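Local coordinates for protein transketolase (Campylobacter jejuni, PDB 3M6L) that belongs to the transketolase family of thiamine diphosphate-dependent enzymes and works as a dimer that holds its cofactor, with a calcium ion, between the two subunits, at residues C153-L158 / L180-N185; S365-P370 / F390-H395; P370-E375 / A415-F420. All blocks are in the same frame, centred on the assembly; numbering follows the deposited sequence.

Contact 1 (C153-L158 / L180-N185); sequences CGDGDL and LIYDSN. With CA (calcium ion), chain D; TPP (thiamine diphosphate), chain C.
Cys-153 and Tyr-182 sit side by side on neighbouring parallel strands, where Cys-153 N donates to Ile-181 O and Cys-153 O accepts from Asp-183 N, both at 2.9 Å. On the Cys-153 and Tyr-182 face of the sheet, Cys-153 SG rests against Leu-180 CD1 at 3.8 Å; a small, apolar thiol fits this buried place between Leu-180 and Tyr-182 CB. With CG anti to the backbone N (chi1 168°), the ring of Tyr-182 reaches past Gly-154 to the start of helix 155-159. Leu-158, from the first turn of the helix, sets CD1 over the centre of one ring face, a CH-pi contact of 3.7 Å to the centroid. At the ring edge Tyr-182 OH donates to Asp-155 OD1 (2.7 Å), the carboxylate standing 88° to the ring. Together with a water that bridges to Ser-184 OG, that bond holds OD1, consistent with the carboxylate being oriented to let Asp-155 OD2 meet the calcium ion, 2.3 Å away. Asn-185 OD1 binds the same ion at 2.3 Å, while Asn-185 ND2 donates to O2B of thiamine diphosphate; an amide can do both jobs at once. Two oxygens of the same diphosphate (O2A and O2B), a water held by Asp-183 O and the carbonyl of Ile-187 complete the shell. Gly-154 and Gly-156 lie where a CB would collide with the cofactor's O1A, and Gly-156 N instead donates to that oxygen (2.9 Å). Strand end, glycine-flanked aspartate and asparagine together form the metal-diphosphate site of thiamine diphosphate enzymes, the GDG...N motif.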
loop_
_atom_site.group_PDB
_atom_site.type_symbol
_atom_site.label_atom_id
_atom_site.label_comp_id
_atom_site.label_asym_id
_atom_site.label_seq_id
_atom_site.Cartn_x
_atom_site.Cartn_y
_atom_site.Cartn_z
ATOM N N CYS A 153 -21.191 0.714 4.456
ATOM C CA CYS A 153 -20.016 1.432 3.945
ATOM C C CYS A 153 -20.474 2.835 3.486
ATOM O O CYS A 153 -21.675 3.115 3.398
ATOM C CB CYS A 153 -19.380 0.652 2.815
ATOM S SG CYS A 153 -20.317 0.748 1.265
ATOM N N GLY A 154 -19.524 3.717 3.251
ATOM C CA GLY A 154 -19.822 5.053 2.811
ATOM C C GLY A 154 -19.064 5.358 1.528
ATOM O O GLY A 154 -18.449 4.521 0.905
ATOM N N ASP A 155 -19.103 6.636 1.183
ATOM C CA ASP A 155 -18.373 7.194 -0.021
ATOM C C ASP A 155 -16.924 6.858 0.013
ATOM O O ASP A 155 -16.324 6.508 -1.022
ATOM C CB ASP A 155 -18.533 8.691 -0.069
ATOM C CG ASP A 155 -20.012 9.077 -0.298
ATOM O OD1 ASP A 155 -20.622 8.672 -1.315
ATOM O OD2 ASP A 155 -20.637 9.741 0.544
ATOM N N GLY A 156 -16.328 7.039 1.150
ATOM C CA GLY A 156 -14.930 6.865 1.330
ATOM C C GLY A 156 -14.511 5.420 1.015
ATOM O O GLY A 156 -13.485 5.155 0.342
ATOM N N ASP A 157 -15.283 4.481 1.515
ATOM C CA ASP A 157 -14.970 3.069 1.243
ATOM C C ASP A 157 -14.980 2.772 -0.276
ATOM O O ASP A 157 -14.172 2.001 -0.795
ATOM C CB ASP A 157 -15.953 2.163 1.926
ATOM C CG ASP A 157 -15.884 2.246 3.420
ATOM O OD1 ASP A 157 -14.871 1.782 3.996
ATOM O OD2 ASP A 157 -16.838 2.774 4.045
ATOM N N LEU A 158 -15.991 3.272 -0.947
ATOM C CA LEU A 158 -16.178 2.893 -2.347
ATOM C C LEU A 158 -15.259 3.620 -3.333
ATOM O O LEU A 158 -15.163 3.231 -4.476
ATOM C CB LEU A 158 -17.631 3.108 -2.705
ATOM C CG LEU A 158 -18.542 2.083 -2.003
ATOM C CD1 LEU A 158 -19.901 2.156 -2.699
ATOM C CD2 LEU A 158 -18.073 0.573 -1.923
ATOM N N LEU A 180 -24.308 -5.591 0.831
ATOM C CA LEU A 180 -23.518 -4.308 1.043
ATOM C C LEU A 180 -24.490 -3.159 1.033
ATOM O O LEU A 180 -25.221 -2.953 0.052
ATOM C CB LEU A 180 -22.461 -4.183 -0.063
ATOM C CG LEU A 180 -21.571 -2.948 -0.050
ATOM C CD1 LEU A 180 -20.786 -2.988 1.281
ATOM C CD2 LEU A 180 -20.539 -2.970 -1.297
ATOM N N ILE A 181 -24.512 -2.371 2.102
ATOM C CA ILE A 181 -25.411 -1.250 2.258
ATOM C C ILE A 181 -24.572 -0.000 2.187
ATOM O O ILE A 181 -23.760 0.307 3.095
ATOM C CB ILE A 181 -26.234 -1.296 3.576
ATOM C CG1 ILE A 181 -26.955 -2.614 3.683
ATOM C CG2 ILE A 181 -27.135 -0.037 3.716
ATOM C CD1 ILE A 181 -27.618 -2.969 5.094
ATOM N N TYR A 182 -24.709 0.746 1.065
ATOM C CA TYR A 182 -23.969 2.008 0.850
ATOM C C TYR A 182 -24.732 3.221 1.298
ATOM O O TYR A 182 -25.817 3.511 0.783
ATOM C CB TYR A 182 -23.592 2.081 -0.688
ATOM C CG TYR A 182 -23.089 3.351 -1.238
ATOM C CD1 TYR A 182 -22.248 4.225 -0.526
ATOM C CD2 TYR A 182 -23.387 3.675 -2.599
ATOM C CE1 TYR A 182 -21.769 5.392 -1.035
ATOM C CE2 TYR A 182 -22.908 4.827 -3.160
ATOM C CZ TYR A 182 -22.084 5.689 -2.394
ATOM O OH TYR A 182 -21.602 6.809 -2.951
ATOM N N ASP A 183 -24.194 3.908 2.277
ATOM C CA ASP A 183 -24.726 5.162 2.786
ATOM C C ASP A 183 -24.312 6.271 1.838
ATOM O O ASP A 183 -23.247 6.882 1.964
ATOM C CB ASP A 183 -24.141 5.420 4.203
ATOM C CG ASP A 183 -24.738 6.620 4.899
ATOM O OD1 ASP A 183 -25.851 7.075 4.476
ATOM O OD2 ASP A 183 -24.077 7.152 5.874
ATOM N N SER A 184 -25.183 6.542 0.871
ATOM C CA SER A 184 -25.001 7.625 -0.055
ATOM C C SER A 184 -25.575 8.956 0.440
ATOM O O SER A 184 -26.752 9.239 0.259
ATOM C CB SER A 184 -25.527 7.189 -1.434
ATOM O OG SER A 184 -25.265 8.133 -2.428
ATOM N N ASN A 185 -24.729 9.744 1.088
ATOM C CA ASN A 185 -25.124 11.017 1.626
ATOM C C ASN A 185 -24.559 12.299 0.923
ATOM O O ASN A 185 -24.786 13.477 1.379
ATOM C CB ASN A 185 -24.911 11.040 3.143
ATOM C CG ASN A 185 -23.434 11.022 3.520
ATOM O OD1 ASN A 185 -22.553 11.261 2.676
ATOM N ND2 ASN A 185 -23.136 10.656 4.821
HETATM CA CA CA D . -20.390 10.386 2.742
HETATM N "N1'" TPP C . -7.939 7.215 4.042
HETATM C "C2'" TPP C . -8.218 6.033 4.586
HETATM C CM2 TPP C . -7.659 4.807 3.890
HETATM N "N3'" TPP C . -8.928 5.794 5.711
HETATM C "C4'" TPP C . -9.367 6.833 6.427
HETATM N "N4'" TPP C . -10.005 6.569 7.544
HETATM C "C5'" TPP C . -9.146 8.214 5.877
HETATM C "C6'" TPP C . -8.418 8.326 4.694
HETATM C "C7'" TPP C . -9.706 9.485 6.621
HETATM N N3 TPP C . -11.252 9.536 6.473
HETATM C C2 TPP C . -12.258 9.093 7.324
HETATM S S1 TPP C . -13.949 9.135 6.795
HETATM C C5 TPP C . -13.348 9.928 5.350
HETATM C C4 TPP C . -11.878 10.007 5.365
HETATM C CM4 TPP C . -11.201 10.550 4.169
HETATM C C6 TPP C . -14.194 10.423 4.201
HETATM C C7 TPP C . -15.665 10.709 4.458
HETATM O O7 TPP C . -16.127 9.445 4.200
HETATM P PA TPP C . -17.546 8.873 4.103
HETATM O O1A TPP C . -17.270 7.458 3.835
HETATM O O2A TPP C . -18.229 9.646 2.998
HETATM O O3A TPP C . -18.159 9.207 5.505
HETATM P PB TPP C . -19.349 10.113 6.100
HETATM O O1B TPP C . -19.863 9.326 7.236
HETATM O O2B TPP C . -20.339 10.462 5.024
HETATM O O3B TPP C . -18.773 11.435 6.485
HETATM O O HOH W 1 -21.194 8.159 3.059
HETATM O O HOH W 2 -23.036 9.899 -1.943
#

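Contact 2 (S365-P370 / F390-H395). With TPP (thiamine diphosphate), chain B.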
loop_
_atom_site.group_PDB
_atom_site.type_symbol
_atom_site.label_atom_id
_atom_site.label_comp_id
_atom_site.label_asym_id
_atom_site.label_seq_id
_atom_site.Cartn_x
_atom_site.Cartn_y
_atom_site.Cartn_z
ATOM N N SER A 365 -2.273 -17.058 -3.785
ATOM C CA SER A 365 -1.362 -16.056 -4.256
ATOM C C SER A 365 -2.109 -15.068 -5.100
ATOM O O SER A 365 -3.186 -15.362 -5.631
ATOM C CB SER A 365 -0.260 -16.707 -5.137
ATOM O OG SER A 365 0.681 -15.729 -5.634
ATOM N N ALA A 366 -1.599 -13.823 -5.193
ATOM C CA ALA A 366 -2.079 -12.821 -6.083
ATOM C C ALA A 366 -1.516 -12.989 -7.506
ATOM O O ALA A 366 -0.576 -12.298 -7.939
ATOM C CB ALA A 366 -1.834 -11.386 -5.550
ATOM N N ASP A 367 -2.026 -14.003 -8.190
ATOM C CA ASP A 367 -1.588 -14.439 -9.545
ATOM C C ASP A 367 -0.164 -14.974 -9.671
ATOM O O ASP A 367 0.327 -15.050 -10.792
ATOM C CB ASP A 367 -1.898 -13.374 -10.609
ATOM C CG ASP A 367 -1.815 -13.923 -12.090
ATOM O OD1 ASP A 367 -2.437 -14.989 -12.399
ATOM O OD2 ASP A 367 -1.112 -13.325 -12.950
ATOM N N LEU A 368 0.534 -15.317 -8.583
ATOM C CA LEU A 368 1.915 -15.698 -8.651
ATOM C C LEU A 368 2.150 -17.089 -8.086
ATOM O O LEU A 368 3.279 -17.462 -7.726
ATOM C CB LEU A 368 2.789 -14.724 -7.870
ATOM C CG LEU A 368 2.963 -13.411 -8.594
ATOM C CD1 LEU A 368 3.644 -12.302 -7.748
ATOM C CD2 LEU A 368 3.818 -13.631 -9.874
ATOM N N GLY A 369 1.118 -17.946 -8.109
ATOM C CA GLY A 369 1.306 -19.264 -7.547
ATOM C C GLY A 369 2.498 -20.047 -8.040
ATOM O O GLY A 369 3.234 -20.657 -7.237
ATOM N N PRO A 370 2.688 -20.055 -9.353
ATOM C CA PRO A 370 3.787 -20.765 -9.967
ATOM C C PRO A 370 5.163 -20.278 -9.532
ATOM O O PRO A 370 6.107 -21.045 -9.479
ATOM C CB PRO A 370 3.557 -20.581 -11.464
ATOM C CG PRO A 370 2.194 -20.285 -11.602
ATOM C CD PRO A 370 1.733 -19.576 -10.350
ATOM N N PHE A 390 -6.564 -15.324 -6.119
ATOM C CA PHE A 390 -6.946 -13.974 -5.840
ATOM C C PHE A 390 -6.918 -12.953 -6.987
ATOM O O PHE A 390 -7.429 -11.851 -6.916
ATOM C CB PHE A 390 -6.109 -13.466 -4.653
ATOM C CG PHE A 390 -6.449 -14.112 -3.326
ATOM C CD1 PHE A 390 -7.532 -13.641 -2.569
ATOM C CD2 PHE A 390 -5.659 -15.127 -2.788
ATOM C CE1 PHE A 390 -7.827 -14.191 -1.346
ATOM C CE2 PHE A 390 -5.969 -15.686 -1.548
ATOM C CZ PHE A 390 -7.050 -15.196 -0.835
ATOM N N GLY A 391 -6.232 -13.340 -8.082
ATOM C CA GLY A 391 -5.939 -12.454 -9.136
ATOM C C GLY A 391 -4.863 -11.437 -8.727
ATOM O O GLY A 391 -4.234 -11.602 -7.655
ATOM N N ILE A 392 -4.756 -10.359 -9.524
ATOM C CA ILE A 392 -3.727 -9.339 -9.237
ATOM C C ILE A 392 -4.347 -8.298 -8.288
ATOM O O ILE A 392 -4.624 -7.151 -8.703
ATOM C CB ILE A 392 -3.127 -8.762 -10.525
ATOM C CG1 ILE A 392 -2.539 -9.815 -11.469
ATOM C CG2 ILE A 392 -1.873 -7.920 -10.155
ATOM C CD1 ILE A 392 -3.574 -10.591 -12.388
ATOM N N ARG A 393 -4.530 -8.677 -7.006
ATOM C CA ARG A 393 -5.362 -7.941 -6.014
ATOM C C ARG A 393 -4.689 -8.202 -4.683
ATOM O O ARG A 393 -5.287 -8.756 -3.758
ATOM C CB ARG A 393 -6.802 -8.505 -5.963
ATOM C CG ARG A 393 -7.534 -8.457 -7.309
ATOM C CD ARG A 393 -8.942 -8.871 -7.082
ATOM N NE ARG A 393 -9.776 -8.920 -8.296
ATOM C CZ ARG A 393 -9.960 -10.002 -9.037
ATOM N NH1 ARG A 393 -9.461 -11.211 -8.714
ATOM N NH2 ARG A 393 -10.839 -9.918 -10.072
ATOM N N GLU A 394 -3.404 -7.766 -4.521
ATOM C CA GLU A 394 -2.709 -8.009 -3.287
ATOM C C GLU A 394 -3.478 -7.468 -2.095
ATOM O O GLU A 394 -3.543 -8.127 -1.042
ATOM C CB GLU A 394 -1.293 -7.425 -3.312
ATOM C CG GLU A 394 -0.375 -8.013 -4.337
ATOM C CD GLU A 394 -0.485 -7.404 -5.710
ATOM O OE1 GLU A 394 -1.249 -6.389 -5.823
ATOM O OE2 GLU A 394 0.236 -7.887 -6.610
ATOM N N HIS A 395 -3.959 -6.215 -2.142
ATOM C CA HIS A 395 -4.550 -5.645 -0.961
ATOM C C HIS A 395 -5.841 -6.327 -0.541
ATOM O O HIS A 395 -6.035 -6.654 0.623
ATOM C CB HIS A 395 -4.824 -4.194 -1.210
ATOM C CG HIS A 395 -4.967 -3.281 -0.048
ATOM N ND1 HIS A 395 -4.786 -3.564 1.281
ATOM C CD2 HIS A 395 -5.168 -1.940 -0.141
ATOM C CE1 HIS A 395 -4.946 -2.425 1.960
ATOM N NE2 HIS A 395 -5.204 -1.456 1.113
HETATM N "N1'" TPP B . 1.781 -7.423 -8.553
HETATM C "C2'" TPP B . 2.163 -6.237 -9.021
HETATM C CM2 TPP B . 1.614 -5.011 -8.318
HETATM N "N3'" TPP B . 3.011 -5.994 -10.045
HETATM C "C4'" TPP B . 3.607 -7.028 -10.646
HETATM N "N4'" TPP B . 4.468 -6.755 -11.600
HETATM C "C5'" TPP B . 3.211 -8.414 -10.225
HETATM C "C6'" TPP B . 2.307 -8.532 -9.170
HETATM C "C7'" TPP B . 3.807 -9.684 -10.943
HETATM N N3 TPP B . 3.203 -9.807 -12.369
HETATM C C2 TPP B . 3.692 -9.382 -13.598
HETATM S S1 TPP B . 2.682 -9.515 -15.049
HETATM C C5 TPP B . 1.520 -10.327 -14.014
HETATM C C4 TPP B . 1.980 -10.341 -12.616
HETATM C CM4 TPP B . 1.068 -10.892 -11.592
HETATM C C6 TPP B . 0.193 -10.895 -14.457
HETATM C C7 TPP B . 0.008 -11.237 -15.927
HETATM O O7 TPP B . -0.432 -10.004 -16.330
HETATM P PA TPP B . -0.976 -9.498 -17.671
HETATM O O1A TPP B . -1.210 -8.082 -17.373
HETATM O O2A TPP B . -2.199 -10.335 -17.963
HETATM O O3A TPP B . 0.190 -9.813 -18.667
HETATM P PB TPP B . 0.439 -10.751 -19.952
HETATM O O1B TPP B . 1.332 -9.951 -20.811
HETATM O O2B TPP B . -0.868 -11.178 -20.560
HETATM O O3B TPP B . 1.037 -12.034 -19.478
HETATM O O HOH W 3 1.082 -10.361 -6.761
HETATM O O HOH W 4 -4.736 -15.734 -8.757
#
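Asp-367 and Ile-392 meet where two loops at the ends of parallel strands 361-365 and 387-389 come together in the pyrimidine-binding domain, which has the thiamine diphosphate-binding fold. The backbones touch around Gly-391, whose positive phi (72°) suits a residue without a side chain; a CB there would run into Arg-393 NH1. Phe-390 N makes a weak hydrogen bond to Ser-365 O.

Asp-367 can be followed outward. Its CB packs on Ile-392 CD1 and CG1, each at 3.7 Å, a branched aliphatic surface that also touches the cofactor's methyl CM4. With CG anti to the backbone N (chi1 -165°), the carboxylate passes over Ile-392 CD1 toward the thiamine diphosphate. OD1 accepts from Ser-188 OG and Glu-190 N of the second subunit, and OD2 lies 3.1 Å from cofactor atom C6.

Beside it, Ala-366 CB lies against Gly-391 O (3.2 Å) and Glu-394 CG (3.9 Å), where a single methyl suits the close approach of the two loops. The glutamate chain bends at chi2 (84°), which turns its carboxylate to the pyrimidine. A water ties Ala-366 O to Glu-394 OE2, and the same OE2 approaches N1' of the pyrimidine to 2.5 Å.

Contact 3 (P370-E375 / A415-F420); sequences PSNKTE and ATFFIF. With TPP (thiamine diphosphate), chain B; R5P (ribose-5-phosphate), chain F.
The amide of Asn-372 is laid against the backbone of Ala-415 and Thr-416 because its CG stands anti to the carbonyl carbon (chi1 -65°), while Thr-374, with CG2 likewise anti to its own carbonyl carbon, points that methyl at Ala-415. Asn-372 ND2 lies 3.4 Å from both Ala-415 C and Thr-416 CA. Asn-372 OD1 is turned the other way and comes within 3.5 Å of Phe-417 CD1; the amide plane stands 82° to the ring. That oxygen also accepts from Thr-443 OG1, so an asparagine fits a place where packing and a buried polar bond are both needed. Further along, Thr-374 CG2 meets Ala-415 CB at 3.6 Å, a methyl-to-methyl contact between the residues after the helix and the strand.

The strand 411-417 belongs to the parallel sheet of the pyrimidine-binding domain, and the end of the short helix 369-372 packs beside the strand's end, residues 371-374 running roughly opposite in direction to 415-417. Here the chain leaves the sheet and lines the cofactor and ligand pocket. In the conformer described, one of two, Ser-371 OG lies at the edge of the Phe-417 ring, 3.3 Å from CE1, and hydrogen-bonds O1P of ribose-5-phosphate at 2.7 Å. His-444 and Arg-344 also hydrogen-bond to that ligand. Phe-420 spreads one face over the pyrimidine of thiamine diphosphate, with CE2 3.2 Å from C4', while Ile-419 CG2 backs the other face.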
loop_
_atom_site.group_PDB
_atom_site.type_symbol
_atom_site.label_atom_id
_atom_site.label_comp_id
_atom_site.label_asym_id
_atom_site.label_seq_id
_atom_site.Cartn_x
_atom_site.Cartn_y
_atom_site.Cartn_z
ATOM N N PRO A 370 2.688 -20.055 -9.353
ATOM C CA PRO A 370 3.787 -20.765 -9.967
ATOM C C PRO A 370 5.163 -20.278 -9.532
ATOM O O PRO A 370 6.107 -21.045 -9.479
ATOM C CB PRO A 370 3.557 -20.581 -11.464
ATOM C CG PRO A 370 2.194 -20.285 -11.602
ATOM C CD PRO A 370 1.733 -19.576 -10.350
ATOM N N SER A 371 5.238 -18.998 -9.225
ATOM C CA SER A 371 6.512 -18.378 -8.884
ATOM C C SER A 371 6.719 -18.333 -7.383
ATOM O O SER A 371 7.831 -18.470 -6.896
ATOM C CB SER A 371 6.499 -16.950 -9.421
ATOM O OG SER A 371 7.771 -16.433 -9.285
ATOM N N ASN A 372 5.655 -18.099 -6.636
ATOM C CA ASN A 372 5.709 -18.178 -5.153
ATOM C C ASN A 372 5.880 -19.596 -4.621
ATOM O O ASN A 372 6.223 -19.798 -3.458
ATOM C CB ASN A 372 4.487 -17.545 -4.507
ATOM C CG ASN A 372 4.365 -15.998 -4.741
ATOM O OD1 ASN A 372 5.358 -15.211 -5.023
ATOM N ND2 ASN A 372 3.161 -15.555 -4.634
ATOM N N LYS A 373 5.504 -20.574 -5.486
ATOM C CA LYS A 373 5.489 -22.031 -5.148
ATOM C C LYS A 373 4.444 -22.287 -4.072
ATOM O O LYS A 373 4.672 -23.089 -3.182
ATOM C CB LYS A 373 6.872 -22.566 -4.716
ATOM C CG LYS A 373 7.972 -22.350 -5.742
ATOM C CD LYS A 373 7.656 -22.826 -7.120
ATOM C CE LYS A 373 8.734 -22.610 -8.175
ATOM N NZ LYS A 373 9.739 -23.685 -8.050
ATOM N N THR A 374 3.273 -21.691 -4.196
ATOM C CA THR A 374 2.216 -21.845 -3.233
ATOM C C THR A 374 1.077 -22.791 -3.604
ATOM O O THR A 374 0.170 -22.997 -2.815
ATOM C CB THR A 374 1.681 -20.391 -2.808
ATOM O OG1 THR A 374 1.249 -19.735 -3.989
ATOM C CG2 THR A 374 2.771 -19.675 -2.071
ATOM N N GLU A 375 1.130 -23.449 -4.760
ATOM C CA GLU A 375 0.021 -24.339 -5.109
ATOM C C GLU A 375 -0.049 -25.501 -4.127
ATOM O O GLU A 375 0.968 -26.128 -3.785
ATOM C CB GLU A 375 0.250 -24.966 -6.495
ATOM C CG GLU A 375 -0.981 -25.837 -6.960
ATOM C CD GLU A 375 -0.902 -26.248 -8.400
ATOM O OE1 GLU A 375 0.231 -26.442 -8.887
ATOM O OE2 GLU A 375 -1.976 -26.401 -9.043
ATOM N N ALA A 415 -0.016 -14.792 -0.377
ATOM C CA ALA A 415 1.285 -14.827 -0.972
ATOM C C ALA A 415 1.484 -13.881 -2.169
ATOM O O ALA A 415 0.583 -13.669 -3.000
ATOM C CB ALA A 415 1.560 -16.320 -1.539
ATOM N N THR A 416 2.637 -13.201 -2.192
ATOM C CA THR A 416 3.108 -12.422 -3.321
ATOM C C THR A 416 4.633 -12.296 -3.237
ATOM O O THR A 416 5.277 -12.858 -2.352
ATOM C CB THR A 416 2.370 -11.006 -3.445
ATOM O OG1 THR A 416 2.764 -10.347 -4.649
ATOM C CG2 THR A 416 2.640 -10.293 -2.096
ATOM N N PHE A 417 5.175 -11.579 -4.215
ATOM C CA PHE A 417 6.599 -11.242 -4.174
ATOM C C PHE A 417 6.752 -10.262 -3.031
ATOM O O PHE A 417 5.883 -9.377 -2.818
ATOM C CB PHE A 417 7.094 -10.602 -5.477
ATOM C CG PHE A 417 7.132 -11.453 -6.684
ATOM C CD1 PHE A 417 7.353 -12.815 -6.591
ATOM C CD2 PHE A 417 6.971 -10.872 -7.966
ATOM C CE1 PHE A 417 7.442 -13.524 -7.769
ATOM C CE2 PHE A 417 7.065 -11.616 -9.078
ATOM C CZ PHE A 417 7.300 -12.933 -8.952
ATOM N N PHE A 418 7.892 -10.298 -2.338
ATOM C CA PHE A 418 8.112 -9.402 -1.176
ATOM C C PHE A 418 7.971 -7.912 -1.550
ATOM O O PHE A 418 7.490 -7.112 -0.766
ATOM C CB PHE A 418 9.488 -9.690 -0.565
ATOM C CG PHE A 418 9.788 -9.123 0.776
ATOM C CD1 PHE A 418 8.781 -8.869 1.765
ATOM C CD2 PHE A 418 11.123 -8.844 1.129
ATOM C CE1 PHE A 418 9.128 -8.363 2.993
ATOM C CE2 PHE A 418 11.403 -8.415 2.359
ATOM C CZ PHE A 418 10.431 -8.157 3.293
ATOM N N ILE A 419 8.421 -7.545 -2.745
ATOM C CA ILE A 419 8.328 -6.105 -3.154
ATOM C C ILE A 419 6.886 -5.681 -3.147
ATOM O O ILE A 419 6.508 -4.563 -2.781
ATOM C CB ILE A 419 9.035 -5.837 -4.537
ATOM C CG1 ILE A 419 9.028 -4.316 -4.838
ATOM C CG2 ILE A 419 8.316 -6.573 -5.587
ATOM C CD1 ILE A 419 9.618 -3.452 -3.737
ATOM N N PHE A 420 5.987 -6.577 -3.515
ATOM C CA PHE A 420 4.553 -6.193 -3.578
ATOM C C PHE A 420 3.778 -6.393 -2.273
ATOM O O PHE A 420 2.568 -6.161 -2.178
ATOM C CB PHE A 420 3.882 -6.828 -4.822
ATOM C CG PHE A 420 4.621 -6.546 -6.148
ATOM C CD1 PHE A 420 5.026 -5.293 -6.475
ATOM C CD2 PHE A 420 4.962 -7.560 -6.989
ATOM C CE1 PHE A 420 5.719 -5.017 -7.675
ATOM C CE2 PHE A 420 5.629 -7.302 -8.161
ATOM C CZ PHE A 420 6.056 -6.062 -8.450
HETATM N "N1'" TPP B . 1.781 -7.423 -8.553
HETATM C "C2'" TPP B . 2.163 -6.237 -9.021
HETATM C CM2 TPP B . 1.614 -5.011 -8.318
HETATM N "N3'" TPP B . 3.011 -5.994 -10.045
HETATM C "C4'" TPP B . 3.607 -7.028 -10.646
HETATM N "N4'" TPP B . 4.468 -6.755 -11.600
HETATM C "C5'" TPP B . 3.211 -8.414 -10.225
HETATM C "C6'" TPP B . 2.307 -8.532 -9.170
HETATM C "C7'" TPP B . 3.807 -9.684 -10.943
HETATM N N3 TPP B . 3.203 -9.807 -12.369
HETATM C C2 TPP B . 3.692 -9.382 -13.598
HETATM S S1 TPP B . 2.682 -9.515 -15.049
HETATM C C5 TPP B . 1.520 -10.327 -14.014
HETATM C C4 TPP B . 1.980 -10.341 -12.616
HETATM C CM4 TPP B . 1.068 -10.892 -11.592
HETATM C C6 TPP B . 0.193 -10.895 -14.457
HETATM C C7 TPP B . 0.008 -11.237 -15.927
HETATM O O7 TPP B . -0.432 -10.004 -16.330
HETATM P PA TPP B . -0.976 -9.498 -17.671
HETATM O O1A TPP B . -1.210 -8.082 -17.373
HETATM O O2A TPP B . -2.199 -10.335 -17.963
HETATM O O3A TPP B . 0.190 -9.813 -18.667
HETATM P PB TPP B . 0.439 -10.751 -19.952
HETATM O O1B TPP B . 1.332 -9.951 -20.811
HETATM O O2B TPP B . -0.868 -11.178 -20.560
HETATM O O3B TPP B . 1.037 -12.034 -19.478
HETATM C C1 R5P F . 6.854 -9.634 -12.845
HETATM O O1 R5P F . 6.610 -8.487 -13.726
HETATM C C2 R5P F . 7.222 -10.896 -13.640
HETATM O O2 R5P F . 6.088 -11.592 -14.195
HETATM C C3 R5P F . 8.231 -11.898 -13.014
HETATM O O3 R5P F . 9.278 -11.636 -13.939
HETATM C C4 R5P F . 8.138 -13.452 -13.151
HETATM O O4 R5P F . 6.764 -13.871 -13.029
HETATM C C5 R5P F . 9.145 -14.259 -12.241
HETATM O O5 R5P F . 9.544 -15.611 -12.704
HETATM P P R5P F . 10.393 -16.657 -11.745
HETATM O O1P R5P F . 9.421 -17.726 -10.994
HETATM O O2P R5P F . 11.118 -15.628 -10.722
HETATM O O3P R5P F . 11.506 -17.411 -12.403
#

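From the N terminus, contact 1 closes first, joining strand 149-154 to strand 178-184 across the intervening helix 161-172 within the diphosphate-binding domain. Contacts 2 and 3 follow in the pyrimidine-binding domain, sharing Pro-370 and helix 369-372. Their segments alternate along the chain, so the two loops cross: contact 2 ties the end of strand 361-365 to the start of helix 394-407, and contact 3 ties helix 369-372 to the end of strand 411-417. Contact 1 lies about 26 Å from contact 2, centre to centre, and serves a different cofactor copy; the complete sites form between subunits, each diphosphate-binding domain facing the pyrimidine-binding domain of the other.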